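Local coordinates for uncharacterized protein (Bacteroides caccae, PDB 4L7A), which is of unknown function but is probably a zinc-dependent metallopeptidase of the zincin type, at residues K154-V158 with D159-I163; F186-P189 with Y190-S193; K237-K241 with D242-V246. One frame throughout, in Å; residues are numbered along the deposited sequence.

Contact 1. Residues K154-V158 with D159-I163; sequences KNYPV and DYDKI
Tyr-156 and Asp-161 meet across a tight bend through a polar bond: Tyr-156 OH donates to Asp-161 OD1 over 2.7 Å and meets the syn lone pair of that oxygen, on the side of OD2. OD1 lies at the edge of the Tyr-156 ring and near its plane, while the carboxylate is turned 61° from that plane. Chi1 of 62° sets Tyr-156 CG between the backbone N and the carbonyl carbon, which directs the phenol toward the segment that follows and brings OH to Asp-161. A tyrosine suits this place because its hydroxyl stands far enough out to reach five residues ahead.

The backbone forms a type I beta turn from Pro-157 to Tyr-160, closed by Tyr-160 N to Pro-157 O at 3.0 Å. Val-158 and Asp-159 form the corners; Pro-157 precedes them in an extended conformation and supplies the accepting carbonyl. Asp-161 N follows with a longer bond of 3.2 Å to Val-158 O, again between residues three apart.

Apolar contact is slight: Tyr-156 CE1 touches Tyr-160 CB at 3.9 Å, and the two rings meet obliquely.

Tyr-160 instead sends its ring inward, where its OH bonds Asp-198 and its carbons pack on Ile-199 and Val-202 of helix 195-208 and on Met-235 of helix 211-244. The bend thus carries the chain from helix 131-153 into short helix 160-163, laid against both of those long helices.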
loop_
_atom_site.group_PDB
_atom_site.type_symbol
_atom_site.label_atom_id
_atom_site.label_comp_id
_atom_site.label_asym_id
_atom_site.label_seq_id
_atom_site.Cartn_x
_atom_site.Cartn_y
_atom_site.Cartn_z
ATOM N N LYS A 154 -3.678 -1.010 18.133
ATOM C CA LYS A 154 -4.393 -2.108 18.781
ATOM C C LYS A 154 -3.695 -3.419 18.486
ATOM O O LYS A 154 -3.783 -3.960 17.364
ATOM C CB LYS A 154 -5.855 -2.152 18.336
ATOM C CG LYS A 154 -6.638 -0.953 18.742
ATOM C CD LYS A 154 -8.067 -1.055 18.330
ATOM C CE LYS A 154 -8.688 0.298 18.478
ATOM N NZ LYS A 154 -10.082 0.219 18.151
ATOM N N ASN A 155 -2.998 -3.939 19.489
ATOM C CA ASN A 155 -2.149 -5.091 19.279
ATOM C C ASN A 155 -2.918 -6.300 18.754
ATOM O O ASN A 155 -4.053 -6.548 19.190
ATOM C CB ASN A 155 -1.422 -5.426 20.563
ATOM C CG ASN A 155 -0.326 -4.401 20.872
ATOM O OD1 ASN A 155 0.001 -3.506 20.063
ATOM N ND2 ASN A 155 0.222 -4.510 22.038
ATOM N N TYR A 156 -2.306 -7.049 17.838
ATOM C CA TYR A 156 -2.935 -8.247 17.298
ATOM C C TYR A 156 -2.805 -9.378 18.331
ATOM O O TYR A 156 -2.000 -9.252 19.248
ATOM C CB TYR A 156 -2.347 -8.623 15.919
ATOM C CG TYR A 156 -0.861 -8.973 15.919
ATOM C CD1 TYR A 156 -0.459 -10.238 16.307
ATOM C CD2 TYR A 156 0.125 -8.048 15.549
ATOM C CE1 TYR A 156 0.819 -10.567 16.338
ATOM C CE2 TYR A 156 1.460 -8.387 15.623
ATOM C CZ TYR A 156 1.774 -9.654 15.997
ATOM O OH TYR A 156 3.054 -10.102 16.060
ATOM N N PRO A 157 -3.583 -10.490 18.185
ATOM C CA PRO A 157 -3.471 -11.597 19.175
ATOM C C PRO A 157 -2.110 -12.248 19.263
ATOM O O PRO A 157 -1.537 -12.612 18.259
ATOM C CB PRO A 157 -4.523 -12.607 18.708
ATOM C CG PRO A 157 -5.485 -11.793 17.908
ATOM C CD PRO A 157 -4.615 -10.804 17.178
ATOM N N VAL A 158 -1.606 -12.376 20.484
ATOM C CA VAL A 158 -0.291 -12.936 20.704
ATOM C C VAL A 158 -0.195 -14.342 20.162
ATOM O O VAL A 158 0.884 -14.772 19.778
ATOM C CB VAL A 158 0.118 -12.944 22.211
ATOM C CG1 VAL A 158 0.178 -11.525 22.729
ATOM C CG2 VAL A 158 -0.839 -13.776 23.070
ATOM N N ASP A 159 -1.304 -15.060 20.126
ATOM C CA ASP A 159 -1.270 -16.417 19.555
ATOM C C ASP A 159 -0.853 -16.497 18.070
ATOM O O ASP A 159 -0.431 -17.551 17.638
ATOM C CB ASP A 159 -2.612 -17.118 19.751
ATOM C CG ASP A 159 -2.854 -17.583 21.200
ATOM O OD1 ASP A 159 -1.944 -17.570 22.074
ATOM O OD2 ASP A 159 -3.994 -17.992 21.436
ATOM N N TYR A 160 -0.922 -15.400 17.309
ATOM C CA TYR A 160 -0.502 -15.400 15.903
ATOM C C TYR A 160 0.940 -15.807 15.825
ATOM O O TYR A 160 1.332 -16.587 14.933
ATOM C CB TYR A 160 -0.669 -14.011 15.244
ATOM C CG TYR A 160 -0.433 -13.991 13.774
ATOM C CD1 TYR A 160 0.846 -13.896 13.263
ATOM C CD2 TYR A 160 -1.494 -14.054 12.877
ATOM C CE1 TYR A 160 1.048 -13.901 11.887
ATOM C CE2 TYR A 160 -1.311 -14.027 11.538
ATOM C CZ TYR A 160 -0.052 -13.966 11.038
ATOM O OH TYR A 160 0.114 -13.958 9.683
ATOM N N ASP A 161 1.722 -15.268 16.748
ATOM C CA ASP A 161 3.144 -15.484 16.772
ATOM C C ASP A 161 3.514 -16.930 16.930
ATOM O O ASP A 161 4.576 -17.331 16.481
ATOM C CB ASP A 161 3.759 -14.715 17.926
ATOM C CG ASP A 161 3.689 -13.209 17.735
ATOM O OD1 ASP A 161 3.084 -12.696 16.793
ATOM O OD2 ASP A 161 4.225 -12.480 18.563
ATOM N N LYS A 162 2.671 -17.725 17.569
ATOM C CA LYS A 162 3.020 -19.123 17.788
ATOM C C LYS A 162 2.830 -19.987 16.561
ATOM O O LYS A 162 3.460 -21.046 16.452
ATOM C CB LYS A 162 2.133 -19.759 18.863
ATOM C CG LYS A 162 2.271 -19.148 20.203
ATOM C CD LYS A 162 1.310 -19.858 21.134
ATOM C CE LYS A 162 1.358 -19.285 22.523
ATOM N NZ LYS A 162 0.441 -20.112 23.367
ATOM N N ILE A 163 1.932 -19.571 15.669
ATOM C CA ILE A 163 1.530 -20.432 14.566
ATOM C C ILE A 163 2.755 -20.968 13.791
ATOM O O ILE A 163 2.870 -22.162 13.575
ATOM C CB ILE A 163 0.549 -19.743 13.624
ATOM C CG1 ILE A 163 -0.772 -19.512 14.360
ATOM C CG2 ILE A 163 0.260 -20.613 12.412
ATOM C CD1 ILE A 163 -1.665 -18.523 13.708
#

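Contact 2. Residues F186-P189 with Y190-S193; sequences FVTP and YAGS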
loop_
_atom_site.group_PDB
_atom_site.type_symbol
_atom_site.label_atom_id
_atom_site.label_comp_id
_atom_site.label_asym_id
_atom_site.label_seq_id
_atom_site.Cartn_x
_atom_site.Cartn_y
_atom_site.Cartn_z
ATOM N N PHE A 186 3.929 -19.149 4.924
ATOM C CA PHE A 186 4.323 -17.751 4.683
ATOM C C PHE A 186 3.887 -17.348 3.291
ATOM O O PHE A 186 4.243 -18.039 2.299
ATOM C CB PHE A 186 5.848 -17.604 4.796
ATOM C CG PHE A 186 6.387 -17.891 6.187
ATOM C CD1 PHE A 186 5.813 -17.287 7.307
ATOM C CD2 PHE A 186 7.425 -18.760 6.374
ATOM C CE1 PHE A 186 6.281 -17.545 8.562
ATOM C CE2 PHE A 186 7.894 -19.020 7.643
ATOM C CZ PHE A 186 7.309 -18.443 8.732
ATOM N N VAL A 187 3.129 -16.246 3.202
ATOM C CA VAL A 187 2.643 -15.765 1.923
ATOM C C VAL A 187 3.697 -15.149 1.009
ATOM O O VAL A 187 3.482 -15.071 -0.188
ATOM C CB VAL A 187 1.440 -14.790 2.054
ATOM C CG1 VAL A 187 0.193 -15.539 2.566
ATOM C CG2 VAL A 187 1.752 -13.565 2.965
ATOM N N THR A 188 4.817 -14.714 1.567
ATOM C CA THR A 188 5.945 -14.176 0.832
ATOM C C THR A 188 7.201 -14.489 1.618
ATOM O O THR A 188 7.137 -14.794 2.803
ATOM C CB THR A 188 5.884 -12.612 0.745
ATOM O OG1 THR A 188 5.857 -12.027 2.056
ATOM C CG2 THR A 188 4.724 -12.163 -0.024
ATOM N N PRO A 189 8.364 -14.367 1.002
ATOM C CA PRO A 189 9.617 -14.520 1.782
ATOM C C PRO A 189 9.696 -13.589 2.955
ATOM O O PRO A 189 10.076 -14.010 4.050
ATOM C CB PRO A 189 10.695 -14.149 0.765
ATOM C CG PRO A 189 10.111 -14.642 -0.542
ATOM C CD PRO A 189 8.620 -14.310 -0.443
ATOM N N TYR A 190 9.319 -12.322 2.754
ATOM C CA TYR A 190 9.344 -11.323 3.835
ATOM C C TYR A 190 8.432 -11.640 5.015
ATOM O O TYR A 190 8.760 -11.342 6.165
ATOM C CB TYR A 190 8.981 -9.945 3.257
ATOM C CG TYR A 190 9.271 -8.809 4.165
ATOM C CD1 TYR A 190 10.499 -8.664 4.748
ATOM C CD2 TYR A 190 8.367 -7.820 4.358
ATOM C CE1 TYR A 190 10.774 -7.588 5.562
ATOM C CE2 TYR A 190 8.644 -6.734 5.196
ATOM C CZ TYR A 190 9.816 -6.620 5.757
ATOM O OH TYR A 190 10.090 -5.525 6.557
ATOM N N ALA A 191 7.311 -12.281 4.747
ATOM C CA ALA A 191 6.413 -12.759 5.817
ATOM C C ALA A 191 7.072 -13.795 6.705
ATOM O O ALA A 191 6.762 -13.885 7.902
ATOM C CB ALA A 191 5.152 -13.316 5.250
ATOM N N GLY A 192 8.027 -14.519 6.155
ATOM C CA GLY A 192 8.832 -15.457 6.925
ATOM C C GLY A 192 9.960 -14.818 7.787
ATOM O O GLY A 192 10.821 -15.538 8.291
ATOM N N SER A 193 9.997 -13.493 7.948
ATOM C CA SER A 193 11.078 -12.891 8.737
ATOM C C SER A 193 10.743 -12.870 10.255
ATOM O O SER A 193 11.488 -13.391 11.094
ATOM C CB SER A 193 11.361 -11.460 8.231
ATOM O OG SER A 193 10.178 -10.670 8.165
#
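Ala-191 receives the side chain of Thr-188 on its backbone and its methyl alike. Its N donates to Thr-188 OG1 over 3.1 Å at an N-H...O angle of 151°, and its CB rests 3.5 Å from the same oxygen. Chi1 of 58° in Thr-188 tucks OG1 between its own backbone N and carbonyl carbon, facing the turn that follows. OG1 is also bonded to Glu-201 of helix 195-208, so the hydroxyl joins the turn to that helix. Val-187 CG2 also packs on the Ala-191 methyl, at 4.1 Å, and the small methyl suits a buried position that Glu-201 touches as well.

This is an ST motif: the threonine side chain accepts the N-H three residues on, while its carbonyl oxygen takes weak bonds from Ala-191 N and Gly-192 N. The chain from Pro-189 to Ala-191 has helical backbone angles.

Pro-189, with no N-H to offer, costs nothing at the start of such a turn, and its O accepts Gly-192 N at 3.0 Å. Glycine suits position 192, where a CB would be tight against Phe-186 CD2 and Pro-189 O. Its CA lies over the centre of one face of the Phe-186 ring, 3.4 Å from the centroid and 6° off the ring normal, a CH-pi contact that the hydrogens of a bare glycine carbon allow.

Tyr-190 touches Thr-188 OG1 through CB at 3.9 Å, then turns its ring away to meet Trp-173 edge-to-face. Its carbonyl O accepts two bonds, from Ser-193 N and from Ser-193 OG.

Contact 3. Residues K237-K241 with D242-V246; sequences KKYMK and DSWQV
Tyr-239 and Trp-244 are joined at the C-terminal end of helix 211-244 by a straight bond: Trp-244 NE1 donates to Tyr-239 OH over 3.0 Å at 171°, with the oxygen in the indole plane. The rings make an offset edge-to-face pair, planes 77° apart, the indole edge turned to the phenol face. The hydroxyl is bonded as well to Lys-154 O, so it serves two partners.

On the exposed flank, Lys-238 NZ forms a salt bridge with Asp-242 OD2 at 2.9 Å, one helical turn on. The lysine chain runs extended until a bend at chi4 (61°) folds the ammonium back to the carboxylate. Facing inward, Met-240, present as selenomethionine, lays SE obliquely beside Trp-244 CD1 at 4.2 Å, a Met-aromatic contact, and its flexible tip reaches Val-246 CG1.

Behind these side chains lies the end of the helix. Gln-245 takes positive phi, and the chain curls back: Met-240 O accepts Trp-244 N at 3.0 Å and Val-246 N at 3.1 Å from opposite faces of its carbonyl plane. The chain leaving the helix is tied by one water, which donates to Lys-237 O at 2.6 Å and to Val-246 O at 2.7 Å.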
loop_
_atom_site.group_PDB
_atom_site.type_symbol
_atom_site.label_atom_id
_atom_site.label_comp_id
_atom_site.label_asym_id
_atom_site.label_seq_id
_atom_site.Cartn_x
_atom_site.Cartn_y
_atom_site.Cartn_z
ATOM N N LYS A 237 -8.732 -11.783 9.779
ATOM C CA LYS A 237 -10.112 -11.400 9.591
ATOM C C LYS A 237 -10.779 -11.088 10.944
ATOM O O LYS A 237 -11.470 -10.080 11.082
ATOM C CB LYS A 237 -10.860 -12.482 8.869
ATOM C CG LYS A 237 -10.603 -12.503 7.390
ATOM C CD LYS A 237 -11.411 -13.668 6.726
ATOM C CE LYS A 237 -11.228 -13.609 5.195
ATOM N NZ LYS A 237 -11.540 -14.950 4.575
ATOM N N LYS A 238 -10.578 -11.966 11.924
ATOM C CA LYS A 238 -11.178 -11.817 13.234
ATOM C C LYS A 238 -10.659 -10.574 13.953
ATOM O O LYS A 238 -11.421 -9.846 14.542
ATOM C CB LYS A 238 -10.934 -13.079 14.064
ATOM C CG LYS A 238 -11.520 -13.011 15.496
ATOM C CD LYS A 238 -11.483 -14.372 16.219
ATOM C CE LYS A 238 -11.624 -14.210 17.743
ATOM N NZ LYS A 238 -12.920 -13.582 18.145
ATOM N N TYR A 239 -9.351 -10.340 13.881
ATOM C CA TYR A 239 -8.736 -9.164 14.437
ATOM C C TYR A 239 -9.315 -7.888 13.782
ATOM O O TYR A 239 -9.665 -6.925 14.496
ATOM C CB TYR A 239 -7.220 -9.185 14.206
ATOM C CG TYR A 239 -6.533 -7.831 14.430
ATOM C CD1 TYR A 239 -6.332 -7.322 15.720
ATOM C CD2 TYR A 239 -6.113 -7.054 13.360
ATOM C CE1 TYR A 239 -5.718 -6.073 15.931
ATOM C CE2 TYR A 239 -5.495 -5.810 13.560
ATOM C CZ TYR A 239 -5.317 -5.329 14.852
ATOM O OH TYR A 239 -4.704 -4.090 15.017
HETATM N N MSE A 240 -9.409 -7.863 12.450
HETATM C CA MSE A 240 -9.906 -6.644 11.814
HETATM C C MSE A 240 -11.369 -6.394 12.239
HETATM O O MSE A 240 -11.763 -5.227 12.465
HETATM C CB MSE A 240 -9.778 -6.720 10.328
HETATM C CG MSE A 240 -8.348 -6.824 9.857
HETATM SE SE MSE A 240 -7.392 -5.157 10.212
HETATM C CE MSE A 240 -8.128 -4.085 8.767
ATOM N N LYS A 241 -12.133 -7.485 12.377
ATOM C CA LYS A 241 -13.515 -7.399 12.873
ATOM C C LYS A 241 -13.612 -6.928 14.350
ATOM O O LYS A 241 -14.261 -5.925 14.656
ATOM C CB LYS A 241 -14.223 -8.739 12.705
ATOM C CG LYS A 241 -15.641 -8.730 13.168
ATOM C CD LYS A 241 -16.315 -10.054 12.794
ATOM C CE LYS A 241 -17.025 -10.616 13.993
ATOM N NZ LYS A 241 -18.195 -11.454 13.637
ATOM N N ASP A 242 -12.928 -7.606 15.247
ATOM C CA ASP A 242 -13.054 -7.306 16.654
ATOM C C ASP A 242 -12.455 -5.935 17.008
ATOM O O ASP A 242 -13.018 -5.242 17.814
ATOM C CB ASP A 242 -12.389 -8.378 17.532
ATOM C CG ASP A 242 -13.019 -9.761 17.386
ATOM O OD1 ASP A 242 -14.136 -9.857 16.827
ATOM O OD2 ASP A 242 -12.357 -10.743 17.808
ATOM N N SER A 243 -11.319 -5.570 16.412
ATOM C CA SER A 243 -10.602 -4.387 16.824
ATOM C C SER A 243 -10.982 -3.160 16.010
ATOM O O SER A 243 -10.893 -2.072 16.516
ATOM C CB SER A 243 -9.076 -4.617 16.721
ATOM O OG SER A 243 -8.682 -5.578 17.695
ATOM N N TRP A 244 -11.355 -3.326 14.733
ATOM C CA TRP A 244 -11.594 -2.163 13.891
ATOM C C TRP A 244 -12.954 -2.122 13.220
ATOM O O TRP A 244 -13.219 -1.218 12.449
ATOM C CB TRP A 244 -10.470 -2.041 12.844
ATOM C CG TRP A 244 -9.125 -1.920 13.475
ATOM C CD1 TRP A 244 -8.206 -2.912 13.657
ATOM C CD2 TRP A 244 -8.582 -0.743 14.092
ATOM N NE1 TRP A 244 -7.080 -2.411 14.270
ATOM C CE2 TRP A 244 -7.300 -1.096 14.598
ATOM C CE3 TRP A 244 -9.013 0.583 14.195
ATOM C CZ2 TRP A 244 -6.447 -0.159 15.216
ATOM C CZ3 TRP A 244 -8.182 1.520 14.845
ATOM C CH2 TRP A 244 -6.905 1.136 15.329
ATOM N N GLN A 245 -13.802 -3.111 13.496
ATOM C CA GLN A 245 -15.114 -3.246 12.839
ATOM C C GLN A 245 -14.986 -3.244 11.326
ATOM O O GLN A 245 -15.779 -2.688 10.636
ATOM C CB GLN A 245 -16.085 -2.176 13.322
ATOM C CG GLN A 245 -16.364 -2.280 14.823
ATOM C CD GLN A 245 -15.209 -1.779 15.702
ATOM O OE1 GLN A 245 -14.680 -0.680 15.515
ATOM N NE2 GLN A 245 -14.808 -2.596 16.660
ATOM N N VAL A 246 -13.968 -3.889 10.805
ATOM C CA VAL A 246 -13.796 -3.935 9.373
ATOM C C VAL A 246 -13.977 -5.373 8.933
ATOM O O VAL A 246 -13.371 -6.272 9.497
ATOM C CB VAL A 246 -12.367 -3.446 8.993
ATOM C CG1 VAL A 246 -12.003 -3.875 7.585
ATOM C CG2 VAL A 246 -12.254 -1.977 9.154
HETATM O O HOH W 1 -12.779 -8.888 9.193
#

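Contact 2 is buried, contact 3 partly so, and contact 1 lies at the surface. Contacts 1 and 3 touch directly: besides the bond to Tyr-239, Lys-154 sends NZ to Ser-243 O and lies on Trp-244 as a cation-pi partner. The two thereby join the exit of helix 131-153, which bears the HEFAH sequence matching the zincin HEXXH motif, to the end of helix 211-244. Contact 2 stands apart from contact 1, nearest atoms about 7 Å away, yet both lean on helices 195-208 and 211-244. Contacts 1 and 3 each include a carboxylate bond between their own segments; contact 2 relies on backbone and hydroxyl bonds, a CH-pi contact and an outside carboxylate.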